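Local coordinates for biotin transporter BioY (Lactococcus lactis subsp. cremoris, PDB 4DVE), which binds biotin as the membrane-embedded S component that probably works with an energy-coupling factor ABC transporter, at residues A[122-136]-A[174-188]. Residues are numbered along the deposited sequence; the frame is centred on the assembly and turned at random.
With BTN (biotin), chain D.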
ATOM      1  N   ILE A 122       7.694 -16.055   6.708  1.00 45.73           N
ATOM      2  CA  ILE A 122       6.338 -15.923   7.260  1.00 46.26           C
ATOM      3  C   ILE A 122       5.310 -16.651   6.398  1.00 45.82           C
ATOM      4  O   ILE A 122       4.311 -17.188   6.858  1.00 44.83           O
ATOM      5  CB  ILE A 122       5.922 -14.427   7.327  1.00 45.47           C
ATOM      6  CG1 ILE A 122       6.775 -13.660   8.343  1.00 49.50           C
ATOM      7  CG2 ILE A 122       4.442 -14.272   7.651  1.00 44.32           C
ATOM      8  CD1 ILE A 122       6.685 -14.153   9.777  1.00 49.92           C
ATOM      9  N   THR A 123       5.596 -16.643   5.120  1.00 46.20           N
ATOM     10  CA  THR A 123       4.716 -17.116   4.078  1.00 48.19           C
ATOM     11  C   THR A 123       4.634 -18.663   4.088  1.00 49.85           C
ATOM     12  O   THR A 123       3.680 -19.263   3.601  1.00 50.19           O
ATOM     13  CB  THR A 123       5.304 -16.486   2.783  1.00 49.14           C
ATOM     14  OG1 THR A 123       4.613 -15.248   2.446  1.00 52.35           O
ATOM     15  CG2 THR A 123       5.425 -17.377   1.744  1.00 42.49           C
ATOM     16  N   THR A 124       5.635 -19.291   4.678  1.00 51.67           N
ATOM     17  CA  THR A 124       5.702 -20.742   4.819  1.00 57.67           C
ATOM     18  C   THR A 124       5.302 -21.239   6.220  1.00 59.59           C
ATOM     19  O   THR A 124       5.400 -22.426   6.510  1.00 60.89           O
ATOM     20  CB  THR A 124       7.120 -21.187   4.459  1.00 58.24           C
ATOM     21  OG1 THR A 124       7.228 -21.178   3.023  1.00 65.20           O
ATOM     22  CG2 THR A 124       7.408 -22.568   4.968  1.00 71.07           C
ATOM     23  N   SER A 125       4.841 -20.328   7.080  1.00 56.42           N
ATOM     24  CA  SER A 125       4.494 -20.659   8.471  1.00 57.04           C
ATOM     25  C   SER A 125       3.018 -20.377   8.732  1.00 56.34           C
ATOM     26  O   SER A 125       2.316 -19.831   7.876  1.00 55.91           O
ATOM     27  CB  SER A 125       5.325 -19.802   9.422  1.00 56.78           C
ATOM     28  OG  SER A 125       4.971 -18.433   9.256  1.00 54.87           O
ATOM     29  N   GLN A 126       2.572 -20.698   9.940  1.00 57.21           N
ATOM     30  CA  GLN A 126       1.245 -20.314  10.418  1.00 60.32           C
ATOM     31  C   GLN A 126       1.296 -18.995  11.236  1.00 58.56           C
ATOM     32  O   GLN A 126       0.364 -18.682  11.985  1.00 58.00           O
ATOM     33  CB  GLN A 126       0.663 -21.434  11.292  1.00 66.14           C
ATOM     34  CG  GLN A 126       0.429 -22.749  10.569  1.00 71.23           C
ATOM     35  CD  GLN A 126      -0.673 -22.661   9.529  1.00 77.86           C
ATOM     36  OE1 GLN A 126      -0.480 -22.119   8.431  1.00 84.38           O
ATOM     37  NE2 GLN A 126      -1.840 -23.203   9.863  1.00 85.83           N
ATOM     38  N   ASN A 127       2.378 -18.235  11.092  1.00 54.39           N
ATOM     39  CA  ASN A 127       2.591 -17.039  11.889  1.00 53.34           C
ATOM     40  C   ASN A 127       1.870 -15.804  11.295  1.00 49.00           C
ATOM     41  O   ASN A 127       2.495 -14.890  10.773  1.00 45.55           O
ATOM     42  CB  ASN A 127       4.093 -16.788  12.038  1.00 53.96           C
ATOM     43  CG  ASN A 127       4.408 -15.731  13.075  1.00 55.16           C
ATOM     44  OD1 ASN A 127       3.526 -15.289  13.824  1.00 53.89           O
ATOM     45  ND2 ASN A 127       5.672 -15.329  13.134  1.00 54.50           N
ATOM     46  N   TRP A 128       0.543 -15.809  11.380  1.00 48.08           N
ATOM     47  CA  TRP A 128      -0.273 -14.740  10.826  1.00 46.47           C
ATOM     48  C   TRP A 128      -0.123 -13.477  11.664  1.00 44.98           C
ATOM     49  O   TRP A 128      -0.288 -12.372  11.140  1.00 41.89           O
ATOM     50  CB  TRP A 128      -1.738 -15.185  10.695  1.00 47.44           C
ATOM     51  CG  TRP A 128      -2.444 -15.483  11.995  1.00 51.24           C
ATOM     52  CD1 TRP A 128      -2.746 -16.728  12.536  1.00 55.93           C
ATOM     53  CD2 TRP A 128      -2.984 -14.503  12.960  1.00 52.55           C
ATOM     54  NE1 TRP A 128      -3.402 -16.592  13.745  1.00 57.50           N
ATOM     55  CE2 TRP A 128      -3.579 -15.273  14.042  1.00 57.98           C
ATOM     56  CE3 TRP A 128      -3.024 -13.113  13.020  1.00 53.82           C
ATOM     57  CZ2 TRP A 128      -4.178 -14.657  15.134  1.00 59.67           C
ATOM     58  CZ3 TRP A 128      -3.632 -12.508  14.117  1.00 55.38           C
ATOM     59  CH2 TRP A 128      -4.192 -13.262  15.149  1.00 57.05           C
ATOM     60  N   PHE A 129       0.227 -13.618  12.946  1.00 45.49           N
ATOM     61  CA  PHE A 129       0.454 -12.440  13.788  1.00 46.71           C
ATOM     62  C   PHE A 129       1.757 -11.722  13.413  1.00 45.95           C
ATOM     63  O   PHE A 129       1.767 -10.494  13.343  1.00 42.28           O
ATOM     64  CB  PHE A 129       0.418 -12.733  15.298  1.00 49.62           C
ATOM     65  CG  PHE A 129       0.361 -11.478  16.139  1.00 49.15           C
ATOM     66  CD1 PHE A 129      -0.713 -10.600  16.024  1.00 48.59           C
ATOM     67  CD2 PHE A 129       1.388 -11.158  17.017  1.00 49.52           C
ATOM     68  CE1 PHE A 129      -0.776  -9.430  16.777  1.00 47.75           C
ATOM     69  CE2 PHE A 129       1.339  -9.988  17.762  1.00 48.75           C
ATOM     70  CZ  PHE A 129       0.255  -9.121  17.644  1.00 47.00           C
ATOM     71  N   GLY A 130       2.832 -12.485  13.187  1.00 45.64           N
ATOM     72  CA  GLY A 130       4.057 -11.951  12.573  1.00 44.86           C
ATOM     73  C   GLY A 130       3.785 -11.185  11.268  1.00 42.27           C
ATOM     74  O   GLY A 130       4.269 -10.070  11.070  1.00 40.41           O
ATOM     75  N   GLU A 131       2.980 -11.761  10.392  1.00 40.16           N
ATOM     76  CA  GLU A 131       2.642 -11.097   9.146  1.00 38.73           C
ATOM     77  C   GLU A 131       1.926  -9.762   9.411  1.00 38.31           C
ATOM     78  O   GLU A 131       2.240  -8.746   8.763  1.00 37.95           O
ATOM     79  CB  GLU A 131       1.768 -11.996   8.262  1.00 37.96           C
ATOM     80  CG  GLU A 131       1.381 -11.400   6.903  1.00 36.22           C
ATOM     81  CD  GLU A 131       1.206 -12.465   5.823  1.00 38.47           C
ATOM     82  OE1 GLU A 131       0.890 -12.133   4.648  1.00 38.66           O
ATOM     83  OE2 GLU A 131       1.386 -13.658   6.145  1.00 40.47           O
ATOM     84  N   LEU A 132       0.983  -9.773  10.353  1.00 38.15           N
ATOM     85  CA  LEU A 132       0.213  -8.580  10.705  1.00 38.63           C
ATOM     86  C   LEU A 132       1.138  -7.471  11.235  1.00 38.26           C
ATOM     87  O   LEU A 132       0.979  -6.308  10.893  1.00 35.59           O
ATOM     88  CB  LEU A 132      -0.897  -8.895  11.730  1.00 39.26           C
ATOM     89  CG  LEU A 132      -1.738  -7.702  12.229  1.00 40.84           C
ATOM     90  CD1 LEU A 132      -2.376  -6.916  11.077  1.00 37.03           C
ATOM     91  CD2 LEU A 132      -2.805  -8.153  13.234  1.00 42.21           C
ATOM     92  N   ILE A 133       2.115  -7.850  12.045  1.00 40.42           N
ATOM     93  CA  ILE A 133       3.041  -6.873  12.576  1.00 41.05           C
ATOM     94  C   ILE A 133       3.906  -6.259  11.464  1.00 37.94           C
ATOM     95  O   ILE A 133       4.137  -5.056  11.467  1.00 35.25           O
ATOM     96  CB  ILE A 133       3.905  -7.460  13.708  1.00 44.52           C
ATOM     97  CG1 ILE A 133       3.016  -7.856  14.908  1.00 47.58           C
ATOM     98  CG2 ILE A 133       5.002  -6.474  14.107  1.00 45.03           C
ATOM     99  CD1 ILE A 133       2.018  -6.785  15.359  1.00 49.43           C
ATOM    100  N   ILE A 134       4.375  -7.077  10.524  1.00 37.47           N
ATOM    101  CA  ILE A 134       5.121  -6.569   9.353  1.00 36.50           C
ATOM    102  C   ILE A 134       4.259  -5.611   8.524  1.00 34.16           C
ATOM    103  O   ILE A 134       4.713  -4.514   8.111  1.00 34.90           O
ATOM    104  CB  ILE A 134       5.676  -7.728   8.483  1.00 37.44           C
ATOM    105  CG1 ILE A 134       6.727  -8.514   9.273  1.00 40.80           C
ATOM    106  CG2 ILE A 134       6.269  -7.220   7.155  1.00 33.67           C
ATOM    107  CD1 ILE A 134       6.946  -9.922   8.716  1.00 43.37           C
ATOM    108  N   VAL A 135       3.002  -5.982   8.309  1.00 32.80           N
ATOM    109  CA  VAL A 135       2.102  -5.126   7.552  1.00 32.30           C
ATOM    110  C   VAL A 135       1.855  -3.808   8.304  1.00 32.99           C
ATOM    111  O   VAL A 135       1.892  -2.738   7.712  1.00 32.13           O
ATOM    112  CB  VAL A 135       0.773  -5.839   7.186  1.00 32.64           C
ATOM    113  CG1 VAL A 135      -0.235  -4.836   6.604  1.00 30.72           C
ATOM    114  CG2 VAL A 135       1.042  -6.989   6.199  1.00 32.14           C
ATOM    115  N   LEU A 136       1.647  -3.889   9.613  1.00 34.25           N
ATOM    116  CA  LEU A 136       1.463  -2.695  10.453  1.00 36.76           C
ATOM    117  C   LEU A 136       2.695  -1.784  10.365  1.00 35.81           C
ATOM    118  O   LEU A 136       2.592  -0.556  10.143  1.00 33.46           O
ATOM    119  CB  LEU A 136       1.288  -3.129  11.910  1.00 41.96           C
ATOM    120  CG  LEU A 136       0.574  -2.398  13.040  1.00 50.32           C
ATOM    121  CD1 LEU A 136       1.364  -2.501  14.360  1.00 47.16           C
ATOM    122  CD2 LEU A 136       0.098  -0.990  12.740  1.00 47.31           C
ATOM    123  N   CYS A 174      -5.478   0.103  10.911  1.00 36.67           N
ATOM    124  CA  CYS A 174      -5.368  -1.194  11.581  1.00 39.17           C
ATOM    125  C   CYS A 174      -6.375  -2.205  11.062  1.00 38.96           C
ATOM    126  O   CYS A 174      -6.014  -3.380  10.842  1.00 37.96           O
ATOM    127  CB  CYS A 174      -5.508  -1.068  13.105  1.00 41.60           C
ATOM    128  SG  CYS A 174      -4.011  -0.410  13.862  0.79 46.63           S
ATOM    129  N   ILE A 175      -7.617  -1.757  10.862  1.00 37.04           N
ATOM    130  CA  ILE A 175      -8.635  -2.587  10.212  1.00 39.01           C
ATOM    131  C   ILE A 175      -8.160  -3.036   8.816  1.00 37.46           C
ATOM    132  O   ILE A 175      -8.309  -4.218   8.470  1.00 37.43           O
ATOM    133  CB  ILE A 175      -9.997  -1.878  10.096  1.00 42.09           C
ATOM    134  CG1 ILE A 175     -10.637  -1.689  11.478  1.00 47.30           C
ATOM    135  CG2 ILE A 175     -10.958  -2.660   9.202  1.00 43.09           C
ATOM    136  CD1 ILE A 175     -11.675  -0.578  11.466  1.00 50.78           C
ATOM    137  N   LYS A 176      -7.604  -2.112   8.039  1.00 34.86           N
ATOM    138  CA  LYS A 176      -7.086  -2.434   6.693  1.00 35.67           C
ATOM    139  C   LYS A 176      -5.969  -3.449   6.760  1.00 34.83           C
ATOM    140  O   LYS A 176      -5.911  -4.330   5.925  1.00 33.67           O
ATOM    141  CB  LYS A 176      -6.588  -1.199   5.932  1.00 33.59           C
ATOM    142  CG  LYS A 176      -7.686  -0.192   5.569  1.00 35.84           C
ATOM    143  CD  LYS A 176      -7.081   1.164   5.184  1.00 35.24           C
ATOM    144  CE  LYS A 176      -7.915   2.349   5.630  1.00 36.55           C
ATOM    145  NZ  LYS A 176      -7.218   3.637   5.386  1.00 33.81           N
ATOM    146  N   ALA A 177      -5.061  -3.298   7.720  1.00 34.36           N
ATOM    147  CA  ALA A 177      -3.934  -4.222   7.869  1.00 34.20           C
ATOM    148  C   ALA A 177      -4.423  -5.634   8.261  1.00 36.54           C
ATOM    149  O   ALA A 177      -3.877  -6.639   7.767  1.00 34.65           O
ATOM    150  CB  ALA A 177      -2.926  -3.698   8.897  1.00 32.89           C
ATOM    151  N   ILE A 178      -5.436  -5.700   9.143  1.00 38.66           N
ATOM    152  CA  ILE A 178      -6.006  -6.969   9.588  1.00 42.59           C
ATOM    153  C   ILE A 178      -6.684  -7.659   8.409  1.00 42.23           C
ATOM    154  O   ILE A 178      -6.517  -8.877   8.206  1.00 41.74           O
ATOM    155  CB  ILE A 178      -7.102  -6.833  10.689  1.00 43.67           C
ATOM    156  CG1 ILE A 178      -6.612  -6.219  12.011  1.00 50.23           C
ATOM    157  CG2 ILE A 178      -7.736  -8.167  11.002  1.00 45.71           C
ATOM    158  CD1 ILE A 178      -5.219  -6.563  12.432  1.00 52.80           C
ATOM    159  N   LEU A 179      -7.487  -6.903   7.665  1.00 41.44           N
ATOM    160  CA  LEU A 179      -8.177  -7.470   6.497  1.00 43.84           C
ATOM    161  C   LEU A 179      -7.163  -7.904   5.442  1.00 42.63           C
ATOM    162  O   LEU A 179      -7.377  -8.907   4.742  1.00 40.14           O
ATOM    163  CB  LEU A 179      -9.165  -6.463   5.885  1.00 44.94           C
ATOM    164  CG  LEU A 179     -10.448  -6.232   6.687  1.00 51.60           C
ATOM    165  CD1 LEU A 179     -11.192  -4.986   6.194  1.00 50.95           C
ATOM    166  CD2 LEU A 179     -11.333  -7.476   6.605  1.00 53.00           C
ATOM    167  N   THR A 180      -6.081  -7.126   5.311  1.00 39.42           N
ATOM    168  CA  THR A 180      -4.972  -7.492   4.417  1.00 39.02           C
ATOM    169  C   THR A 180      -4.420  -8.885   4.745  1.00 38.02           C
ATOM    170  O   THR A 180      -4.318  -9.743   3.867  1.00 37.57           O
ATOM    171  CB  THR A 180      -3.831  -6.449   4.435  1.00 37.15           C
ATOM    172  OG1 THR A 180      -4.270  -5.236   3.787  1.00 36.20           O
ATOM    173  CG2 THR A 180      -2.571  -6.990   3.721  1.00 36.03           C
ATOM    174  N   VAL A 181      -4.097  -9.122   6.009  1.00 39.33           N
ATOM    175  CA  VAL A 181      -3.534 -10.414   6.403  1.00 41.72           C
ATOM    176  C   VAL A 181      -4.542 -11.545   6.148  1.00 45.58           C
ATOM    177  O   VAL A 181      -4.191 -12.568   5.529  1.00 43.58           O
ATOM    178  CB  VAL A 181      -2.998 -10.405   7.839  1.00 43.77           C
ATOM    179  CG1 VAL A 181      -2.460 -11.799   8.248  1.00 44.54           C
ATOM    180  CG2 VAL A 181      -1.913  -9.340   7.961  1.00 41.51           C
ATOM    181  N   VAL A 182      -5.797 -11.342   6.566  1.00 45.60           N
ATOM    182  CA  VAL A 182      -6.850 -12.346   6.342  1.00 47.64           C
ATOM    183  C   VAL A 182      -7.011 -12.669   4.845  1.00 46.95           C
ATOM    184  O   VAL A 182      -6.970 -13.841   4.440  1.00 44.52           O
ATOM    185  CB  VAL A 182      -8.224 -11.887   6.901  1.00 49.68           C
ATOM    186  CG1 VAL A 182      -9.306 -12.898   6.543  1.00 53.72           C
ATOM    187  CG2 VAL A 182      -8.164 -11.695   8.421  1.00 49.80           C
ATOM    188  N   ILE A 183      -7.186 -11.632   4.028  1.00 45.95           N
ATOM    189  CA  ILE A 183      -7.374 -11.804   2.585  1.00 45.62           C
ATOM    190  C   ILE A 183      -6.161 -12.459   1.898  1.00 44.63           C
ATOM    191  O   ILE A 183      -6.320 -13.469   1.172  1.00 43.98           O
ATOM    192  CB  ILE A 183      -7.741 -10.487   1.903  1.00 46.37           C
ATOM    193  CG1 ILE A 183      -9.150 -10.045   2.321  1.00 51.22           C
ATOM    194  CG2 ILE A 183      -7.698 -10.596   0.384  1.00 45.23           C
ATOM    195  CD1 ILE A 183      -9.412  -8.573   1.996  1.00 49.30           C
ATOM    196  N   VAL A 184      -4.957 -11.940   2.150  1.00 41.93           N
ATOM    197  CA  VAL A 184      -3.793 -12.482   1.467  1.00 42.83           C
ATOM    198  C   VAL A 184      -3.454 -13.912   1.903  1.00 44.89           C
ATOM    199  O   VAL A 184      -3.088 -14.721   1.040  1.00 42.98           O
ATOM    200  CB  VAL A 184      -2.532 -11.581   1.444  1.00 42.68           C
ATOM    201  CG1 VAL A 184      -2.888 -10.125   1.173  1.00 41.18           C
ATOM    202  CG2 VAL A 184      -1.714 -11.756   2.688  1.00 49.37           C
ATOM    203  N   ARG A 185      -3.586 -14.235   3.193  1.00 46.97           N
ATOM    204  CA  ARG A 185      -3.283 -15.604   3.663  1.00 50.66           C
ATOM    205  C   ARG A 185      -4.256 -16.607   3.021  1.00 53.39           C
ATOM    206  O   ARG A 185      -3.843 -17.693   2.612  1.00 56.48           O
ATOM    207  CB  ARG A 185      -3.331 -15.784   5.195  1.00 51.38           C
ATOM    208  CG  ARG A 185      -2.646 -14.760   6.070  1.00 54.16           C
ATOM    209  CD  ARG A 185      -1.256 -15.049   6.593  1.00 51.58           C
ATOM    210  NE  ARG A 185      -1.109 -16.338   7.191  1.00 53.19           N
ATOM    211  CZ  ARG A 185       0.059 -16.873   7.523  1.00 52.66           C
ATOM    212  NH1 ARG A 185       1.207 -16.208   7.366  1.00 48.68           N
ATOM    213  NH2 ARG A 185       0.076 -18.090   8.023  1.00 57.15           N
ATOM    214  N   ARG A 186      -5.539 -16.247   2.937  1.00 53.42           N
ATOM    215  CA  ARG A 186      -6.513 -17.044   2.177  1.00 56.12           C
ATOM    216  C   ARG A 186      -6.141 -17.225   0.705  1.00 52.71           C
ATOM    217  O   ARG A 186      -6.160 -18.349   0.189  1.00 52.55           O
ATOM    218  CB  ARG A 186      -7.926 -16.455   2.242  1.00 61.09           C
ATOM    219  CG  ARG A 186      -8.812 -17.100   3.278  1.00 71.26           C
ATOM    220  CD  ARG A 186     -10.061 -16.269   3.527  1.00 78.66           C
ATOM    221  NE  ARG A 186     -10.611 -16.509   4.863  1.00 84.84           N
ATOM    222  CZ  ARG A 186     -11.623 -15.833   5.401  1.00 88.12           C
ATOM    223  NH1 ARG A 186     -12.220 -14.845   4.730  1.00 87.39           N
ATOM    224  NH2 ARG A 186     -12.038 -16.146   6.629  1.00 91.79           N
ATOM    225  N   LEU A 187      -5.854 -16.130   0.016  1.00 48.52           N
ATOM    226  CA  LEU A 187      -5.438 -16.215  -1.383  1.00 48.95           C
ATOM    227  C   LEU A 187      -4.204 -17.098  -1.585  1.00 50.62           C
ATOM    228  O   LEU A 187      -4.116 -17.790  -2.591  1.00 50.06           O
ATOM    229  CB  LEU A 187      -5.203 -14.852  -2.003  1.00 46.57           C
ATOM    230  CG  LEU A 187      -6.467 -14.037  -2.267  1.00 48.08           C
ATOM    231  CD1 LEU A 187      -6.040 -12.661  -2.771  1.00 42.99           C
ATOM    232  CD2 LEU A 187      -7.448 -14.711  -3.240  1.00 47.46           C
ATOM    233  N   ARG A 188      -3.280 -17.081  -0.622  1.00 49.42           N
ATOM    234  CA  ARG A 188      -2.070 -17.863  -0.716  1.00 51.62           C
ATOM    235  C   ARG A 188      -2.215 -19.342  -0.358  1.00 58.18           C
ATOM    236  O   ARG A 188      -1.395 -20.130  -0.789  1.00 54.66           O
ATOM    237  CB  ARG A 188      -1.023 -17.350   0.236  1.00 49.84           C
ATOM    238  CG  ARG A 188      -0.202 -16.151  -0.216  1.00 51.19           C
ATOM    239  CD  ARG A 188       1.111 -16.267   0.550  1.00 53.85           C
ATOM    240  NE  ARG A 188       1.434 -15.007   1.045  1.00 56.03           N
ATOM    241  CZ  ARG A 188       1.365 -14.590   2.306  1.00 51.76           C
ATOM    242  NH1 ARG A 188       1.108 -15.361   3.371  1.00 50.85           N
ATOM    243  NH2 ARG A 188       1.621 -13.338   2.463  1.00 42.04           N
TER
HETATM  244  C11 BTN D 201      -4.216  10.763  -2.188  1.00 46.68           C
HETATM  245  O11 BTN D 201      -5.065  10.118  -2.843  1.00 51.06           O
HETATM  246  O12 BTN D 201      -3.956  11.935  -2.498  1.00 50.93           O
HETATM  247  C10 BTN D 201      -3.460  10.124  -1.007  1.00 39.01           C
HETATM  248  C9  BTN D 201      -4.253  10.145   0.301  1.00 35.45           C
HETATM  249  C8  BTN D 201      -3.412   9.550   1.455  1.00 32.37           C
HETATM  250  C7  BTN D 201      -4.279   9.278   2.694  1.00 30.76           C
HETATM  251  C2  BTN D 201      -3.495   8.659   3.838  1.00 31.08           C
HETATM  252  S1  BTN D 201      -2.959   6.989   3.424  0.99 30.51           S
HETATM  253  C6  BTN D 201      -2.668   6.625   5.141  1.00 29.89           C
HETATM  254  C5  BTN D 201      -3.736   7.377   5.974  1.00 28.81           C
HETATM  255  N1  BTN D 201      -4.901   6.556   6.178  1.00 28.24           N
HETATM  256  C3  BTN D 201      -5.986   7.033   5.574  1.00 30.27           C
HETATM  257  O3  BTN D 201      -7.107   6.523   5.602  1.00 31.45           O
HETATM  258  N2  BTN D 201      -5.649   8.174   4.947  1.00 29.37           N
HETATM  259  C4  BTN D 201      -4.270   8.545   5.143  1.00 27.64           C
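A buried carboxylate, Glu131, is shared by two arginines of helix 174-188. Arg188 takes it end-on, NH2 lying 2.6 Å from Glu131 OE1 and NH1 3.3 Å from OE2, with its guanidinium nearly coplanar with the carboxylate. Arg185 NH1 comes to Glu131 OE2 nearly along the C-O bond, 2.8 Å away, its guanidinium turned 74° from the carboxylate. OE2 therefore accepts from NH1 of both arginines. Glu131 CG stands anti to the backbone N (chi1 -179°), which sends the carboxylate across into the hole formed by Val181, Val184, Arg185 and Arg188.

Arg185 also ties down the loop ahead of helix 128-136: NH2 donates to Ser125 O at 2.8 Å and NH1 more loosely to Ile122 O, while Trp128 CB and CA lie over one face of the guanidinium. A leucine in its place would probably leave Ser125 O without this donor, Glu131 without one of its two arginine partners, and the loop freer to shift. Thr123 OG1 sits 3.3 Å from Arg188 CZ, over the guanidinium face.

Beside this salt-bridge network the two helices, both overlapping predicted transmembrane spans, pack knobs-into-holes. Val181 is a knob among Trp128, Glu131, Leu132 and Val135, its CG2 3.6 Å from Leu132 CA, and Val135 CG1 packs on Ala177 CB at 3.7 Å.

The two segments run roughly antiparallel at 135°, their axes 9.3 Å apart. Lys176 reaches away from this interface to biotin through a weak bond; Leu117 of helix 100-119 packs against Glu131 and Arg188, and helix 52-80 meets Thr180 through Met53, Met56 and Met57.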